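Local coordinates for protein mitochondrial enolase superfamily member 1 (Homo sapiens, PDB 4A35) that catalyses the magnesium-dependent dehydration of L-fuconate to 2-keto-3-deoxy-L-fuconate, a step in the breakdown of L-fucose, at residues A[122-125]-A[126-129]; A[159-162]-A[163-166]. One frame throughout, in Å; residues are numbered along the deposited sequence.

Contact 1: A[122-125]-A[126-129]; sequences AVWD and LWAK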
ATOM      1  N   ALA A 122      12.338  -3.838 -16.652  1.00 17.06           N
ATOM      2  CA  ALA A 122      13.597  -4.267 -17.246  1.00 17.83           C
ATOM      3  C   ALA A 122      13.386  -5.573 -18.087  1.00 20.88           C
ATOM      4  O   ALA A 122      13.942  -5.719 -19.177  1.00 20.87           O
ATOM      5  CB  ALA A 122      14.656  -4.456 -16.139  1.00 17.88           C
ATOM      6  N   VAL A 123      12.502  -6.472 -17.637  1.00 18.51           N
ATOM      7  CA  VAL A 123      12.254  -7.710 -18.396  1.00 18.32           C
ATOM      8  C   VAL A 123      11.497  -7.392 -19.714  1.00 21.35           C
ATOM      9  O   VAL A 123      11.856  -7.918 -20.766  1.00 20.64           O
ATOM     10  CB  VAL A 123      11.496  -8.761 -17.516  1.00 21.89           C
ATOM     11  CG1 VAL A 123      11.099  -9.987 -18.332  1.00 21.14           C
ATOM     12  CG2 VAL A 123      12.350  -9.194 -16.303  1.00 21.59           C
ATOM     13  N   TRP A 124      10.467  -6.510 -19.656  1.00 19.40           N
ATOM     14  CA  TRP A 124       9.711  -6.091 -20.881  1.00 17.94           C
ATOM     15  C   TRP A 124      10.668  -5.391 -21.857  1.00 19.81           C
ATOM     16  O   TRP A 124      10.626  -5.663 -23.054  1.00 19.28           O
ATOM     17  CB  TRP A 124       8.544  -5.179 -20.506  1.00 16.42           C
ATOM     18  CG  TRP A 124       7.361  -5.971 -20.028  1.00 17.82           C
ATOM     19  CD1 TRP A 124       7.024  -6.259 -18.730  1.00 20.31           C
ATOM     20  CD2 TRP A 124       6.420  -6.661 -20.853  1.00 18.08           C
ATOM     21  NE1 TRP A 124       5.948  -7.116 -18.701  1.00 19.98           N
ATOM     22  CE2 TRP A 124       5.492  -7.295 -19.990  1.00 20.49           C
ATOM     23  CE3 TRP A 124       6.213  -6.726 -22.251  1.00 19.15           C
ATOM     24  CZ2 TRP A 124       4.412  -8.042 -20.473  1.00 19.04           C
ATOM     25  CZ3 TRP A 124       5.092  -7.408 -22.732  1.00 21.35           C
ATOM     26  CH2 TRP A 124       4.208  -8.056 -21.847  1.00 20.81           C
ATOM     27  N   ASP A 125      11.587  -4.553 -21.338  1.00 17.67           N
ATOM     28  CA  ASP A 125      12.570  -3.861 -22.207  1.00 18.13           C
ATOM     29  C   ASP A 125      13.457  -4.874 -22.916  1.00 22.49           C
ATOM     30  O   ASP A 125      13.568  -4.852 -24.156  1.00 21.70           O
ATOM     31  CB  ASP A 125      13.420  -2.872 -21.393  1.00 19.45           C
ATOM     32  CG  ASP A 125      14.424  -2.096 -22.256  1.00 25.95           C
ATOM     33  OD1 ASP A 125      13.979  -1.424 -23.249  1.00 23.39           O
ATOM     34  OD2 ASP A 125      15.630  -2.109 -21.913  1.00 22.13           O
ATOM     35  N   LEU A 126      13.973  -5.836 -22.148  1.00 19.89           N
ATOM     36  CA  LEU A 126      14.828  -6.884 -22.680  1.00 19.88           C
ATOM     37  C   LEU A 126      14.109  -7.728 -23.744  1.00 23.37           C
ATOM     38  O   LEU A 126      14.658  -7.958 -24.841  1.00 22.09           O
ATOM     39  CB  LEU A 126      15.298  -7.763 -21.513  1.00 20.19           C
ATOM     40  CG  LEU A 126      16.174  -8.973 -21.870  1.00 22.47           C
ATOM     41  CD1 LEU A 126      17.446  -8.561 -22.679  1.00 21.41           C
ATOM     42  CD2 LEU A 126      16.555  -9.741 -20.584  1.00 23.61           C
ATOM     43  N   TRP A 127      12.904  -8.185 -23.435  1.00 20.38           N
ATOM     44  CA  TRP A 127      12.108  -9.008 -24.340  1.00 22.54           C
ATOM     45  C   TRP A 127      11.850  -8.242 -25.658  1.00 25.15           C
ATOM     46  O   TRP A 127      12.130  -8.765 -26.749  1.00 22.83           O
ATOM     47  CB  TRP A 127      10.770  -9.397 -23.633  1.00 21.65           C
ATOM     48  CG  TRP A 127       9.874 -10.295 -24.434  1.00 23.38           C
ATOM     49  CD1 TRP A 127      10.219 -11.043 -25.526  1.00 26.86           C
ATOM     50  CD2 TRP A 127       8.480 -10.545 -24.202  1.00 22.84           C
ATOM     51  NE1 TRP A 127       9.128 -11.729 -25.995  1.00 26.52           N
ATOM     52  CE2 TRP A 127       8.065 -11.499 -25.159  1.00 27.15           C
ATOM     53  CE3 TRP A 127       7.579 -10.167 -23.192  1.00 23.05           C
ATOM     54  CZ2 TRP A 127       6.743 -11.970 -25.224  1.00 26.74           C
ATOM     55  CZ3 TRP A 127       6.282 -10.665 -23.236  1.00 25.12           C
ATOM     56  CH2 TRP A 127       5.883 -11.572 -24.228  1.00 25.75           C
ATOM     57  N   ALA A 128      11.366  -6.989 -25.555  1.00 22.03           N
ATOM     58  CA  ALA A 128      11.050  -6.168 -26.751  1.00 22.56           C
ATOM     59  C   ALA A 128      12.321  -5.935 -27.583  1.00 23.76           C
ATOM     60  O   ALA A 128      12.301  -6.119 -28.794  1.00 21.80           O
ATOM     61  CB  ALA A 128      10.420  -4.846 -26.339  1.00 23.19           C
ATOM     62  N   LYS A 129      13.447  -5.678 -26.927  1.00 21.52           N
ATOM     63  CA  LYS A 129      14.722  -5.515 -27.653  1.00 21.45           C
ATOM     64  C   LYS A 129      15.157  -6.810 -28.354  1.00 27.65           C
ATOM     65  O   LYS A 129      15.614  -6.736 -29.506  1.00 26.35           O
ATOM     66  CB  LYS A 129      15.852  -5.046 -26.712  1.00 23.41           C
ATOM     67  CG  LYS A 129      15.753  -3.582 -26.252  1.00 21.10           C
ATOM     68  CD  LYS A 129      16.832  -3.304 -25.185  1.00 20.90           C
ATOM     69  CE  LYS A 129      16.958  -1.804 -24.952  1.00 23.20           C
ATOM     70  NZ  LYS A 129      17.716  -1.506 -23.694  1.00 20.82           N
TER
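Trp124 turns one face of its indole to Trp127, whose six-membered ring meets it through CE3 and CZ3. CE3 of Trp127 stands 3.7 Å above the plane of the Trp124 ring, nearer the ring's margin than its centre, and the closest pair is Trp124 CZ3 with Trp127 CZ3 at 3.5 Å. The planes make 40°, so the rings meet obliquely. Different first torsions let the two indoles run side by side: CG of Trp124 is beside its own backbone N (chi1 -81°), that of Trp127 anti to it. Phe89 stacks on Trp124, Leu138 touches both indoles, and each buried ring N-H is satisfied, NE1 of Trp124 by Asn337 and NE1 of Trp127 by Glu131. Tryptophan suits this interior position, offering a broad apolar surface and a single N-H that needs a partner.

All of this lies on helix 110-131 of the N-terminal domain of the mandelate racemase/muconate lactonizing enzyme family, where i to i+4 bonds such as Ala128 N to Trp124 O (2.9 Å) set the spacing. On another flank, Asp125 and Lys129 are one turn apart. The lysine chain is extended beyond CG and brings NZ to 2.8 Å from Asp125 OD2, on the syn side and 20° out of the carboxylate plane. The buried carboxylate also accepts from the backbone N-H groups of Cys53 at OD2 and Tyr415 at OD1, while Lys129 NZ reaches Lys51 O and Glu418. These partners would help stabilise the aspartate's negative charge, and they tie the helix to the 52-58 strand and the C-terminal region.

Contact 2: A[159-162]-A[163-166]; sequences VLTE and EDAL. With EDO (1,2-ethanediol), chain J.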
ATOM      1  N   VAL A 159     -15.090  -9.216 -12.527  1.00 18.29           N
ATOM      2  CA  VAL A 159     -15.455  -8.156 -13.514  1.00 18.44           C
ATOM      3  C   VAL A 159     -14.831  -8.452 -14.896  1.00 20.37           C
ATOM      4  O   VAL A 159     -15.335  -7.979 -15.898  1.00 20.64           O
ATOM      5  CB  VAL A 159     -15.109  -6.707 -13.058  1.00 21.44           C
ATOM      6  CG1 VAL A 159     -15.759  -6.367 -11.730  1.00 21.68           C
ATOM      7  CG2 VAL A 159     -13.587  -6.426 -13.032  1.00 21.49           C
ATOM      8  N   LEU A 160     -13.738  -9.210 -14.935  1.00 18.93           N
ATOM      9  CA  LEU A 160     -12.984  -9.481 -16.182  1.00 17.32           C
ATOM     10  C   LEU A 160     -12.321 -10.843 -16.089  1.00 21.30           C
ATOM     11  O   LEU A 160     -11.266 -11.005 -15.444  1.00 19.78           O
ATOM     12  CB  LEU A 160     -11.924  -8.366 -16.420  1.00 16.62           C
ATOM     13  CG  LEU A 160     -11.085  -8.471 -17.721  1.00 19.66           C
ATOM     14  CD1 LEU A 160     -11.814  -7.784 -18.935  1.00 19.69           C
ATOM     15  CD2 LEU A 160      -9.673  -7.855 -17.500  1.00 20.57           C
ATOM     16  N   THR A 161     -12.970 -11.838 -16.720  1.00 20.42           N
ATOM     17  CA  THR A 161     -12.391 -13.177 -16.820  1.00 20.83           C
ATOM     18  C   THR A 161     -11.364 -13.180 -17.962  1.00 24.39           C
ATOM     19  O   THR A 161     -11.281 -12.213 -18.745  1.00 22.67           O
ATOM     20  CB  THR A 161     -13.499 -14.225 -17.100  1.00 22.17           C
ATOM     21  OG1 THR A 161     -14.072 -13.969 -18.404  1.00 21.38           O
ATOM     22  CG2 THR A 161     -14.611 -14.246 -16.018  1.00 21.15           C
ATOM     23  N   GLU A 162     -10.586 -14.266 -18.053  1.00 21.96           N
ATOM     24  CA  GLU A 162      -9.639 -14.461 -19.161  0.50 21.08           C
ATOM     25  C   GLU A 162     -10.408 -14.429 -20.490  1.00 23.34           C
ATOM     26  O   GLU A 162      -9.956 -13.822 -21.449  1.00 23.16           O
ATOM     27  CB  GLU A 162      -8.901 -15.794 -19.004  0.50 22.23           C
ATOM     28  CG  GLU A 162      -7.886 -15.798 -17.882  0.50 22.27           C
ATOM     29  CD  GLU A 162      -7.129 -17.095 -17.678  0.50 40.09           C
ATOM     30  OE1 GLU A 162      -6.724 -17.706 -18.693  0.50 37.25           O
ATOM     31  OE2 GLU A 162      -6.930 -17.498 -16.507  0.50 35.04           O
ATOM     32  N   GLU A 163     -11.592 -15.077 -20.531  1.00 20.20           N
ATOM     33  CA  GLU A 163     -12.490 -15.141 -21.687  0.50 20.03           C
ATOM     34  C   GLU A 163     -12.947 -13.694 -22.076  1.00 23.92           C
ATOM     35  O   GLU A 163     -12.961 -13.331 -23.248  1.00 23.13           O
ATOM     36  CB  GLU A 163     -13.689 -16.055 -21.340  0.50 21.27           C
ATOM     37  CG  GLU A 163     -13.316 -17.505 -20.993  0.50 31.80           C
ATOM     38  CD  GLU A 163     -12.517 -17.865 -19.740  0.50 46.99           C
ATOM     39  OE1 GLU A 163     -12.599 -17.146 -18.715  0.50 22.40           O
ATOM     40  OE2 GLU A 163     -11.836 -18.917 -19.777  0.50 44.54           O
ATOM     41  N   ASP A 164     -13.328 -12.888 -21.082  1.00 21.46           N
ATOM     42  CA  ASP A 164     -13.767 -11.482 -21.317  1.00 20.28           C
ATOM     43  C   ASP A 164     -12.636 -10.674 -21.956  1.00 24.08           C
ATOM     44  O   ASP A 164     -12.897  -9.859 -22.833  1.00 21.71           O
ATOM     45  CB  ASP A 164     -14.139 -10.752 -20.018  1.00 20.73           C
ATOM     46  CG  ASP A 164     -15.376 -11.228 -19.310  1.00 26.31           C
ATOM     47  OD1 ASP A 164     -16.293 -11.746 -19.994  1.00 25.81           O
ATOM     48  OD2 ASP A 164     -15.426 -11.097 -18.076  1.00 24.69           O
ATOM     49  N   ALA A 165     -11.387 -10.881 -21.451  1.00 18.38           N
ATOM     50  CA  ALA A 165     -10.163 -10.209 -21.931  1.00 19.07           C
ATOM     51  C   ALA A 165      -9.930 -10.611 -23.386  1.00 24.61           C
ATOM     52  O   ALA A 165      -9.657  -9.760 -24.225  1.00 23.94           O
ATOM     53  CB  ALA A 165      -8.968 -10.616 -21.061  1.00 19.16           C
ATOM     54  N   LEU A 166     -10.063 -11.921 -23.691  1.00 22.11           N
ATOM     55  CA  LEU A 166      -9.901 -12.436 -25.058  1.00 23.16           C
ATOM     56  C   LEU A 166     -10.920 -11.795 -26.006  1.00 25.24           C
ATOM     57  O   LEU A 166     -10.580 -11.478 -27.146  1.00 25.17           O
ATOM     58  CB  LEU A 166     -10.042 -13.963 -25.113  1.00 24.56           C
ATOM     59  CG  LEU A 166      -8.823 -14.746 -24.604  1.00 30.72           C
ATOM     60  CD1 LEU A 166      -9.181 -16.254 -24.436  1.00 32.55           C
ATOM     61  CD2 LEU A 166      -7.630 -14.580 -25.544  1.00 34.42           C
TER
HETATM   62  C1  EDO J1453     -17.621 -11.442 -15.259  1.00 40.76           C
HETATM   63  O1  EDO J1453     -17.511 -11.568 -16.669  1.00 34.08           O
HETATM   64  C2  EDO J1453     -19.025 -10.878 -14.946  1.00 45.65           C
HETATM   65  O2  EDO J1453     -19.220  -9.721 -15.767  1.00 50.72           O
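Thr161 and Asp164 exchange hydrogen bonds between side chain and backbone. Asp164 N donates to Thr161 OG1 at 3.0 Å, and Thr161 N returns a nearly straight bond to Asp164 OD2 (2.9 Å, 171° at the hydrogen), approaching 40° out of the carboxylate plane. The threonine can accept because its chi1 of 65° sets OG1 between its backbone N and carbonyl carbon, facing the first turn. OD2 also takes a bond from O1 of an ethanediol molecule at 2.6 Å, probably left from crystallisation, and has a long, weak ion pair with Lys348.

Behind these polar atoms the main chain takes up helical bonding, Ala165 N to Thr161 O at 3.0 Å and Leu166 N to Glu162 O at 2.9 Å. Leu160 reaches forward to the first turn, CD1 lying 3.9 Å from Asp164 CB, and beyond it Leu344 and Met345 of helix 335-348 complete an apolar patch. Small Ala165 lets the turn sit close to Phe153 and Val148. Acidic residues suit the start of a helix, where they would interact well with its dipole. Thr161 as N-cap and Asp164 three residues on form the capping box that begins helix 162-171.

The two contacts are separate places on one chain, their centres about 26 Å apart and their nearest atoms about 13 Å apart, and they share no helix. Contact 1 is a buried stretch inside a long helix, so its backbone groups are already paired and side chains supply the variety: aromatic packing and an ion pair between a buried aspartate and a partly exposed lysine. Contact 2 is only partly buried and marks a helix beginning, where the first N-H groups lack partners in a preceding turn and side-chain oxygens take over. Aspartate serves both, pairing with a lysine in 122-129 but accepting from the N-cap threonine's N-H in 159-166. Residues 335-348 lie near both, through Asn337 and Leu344.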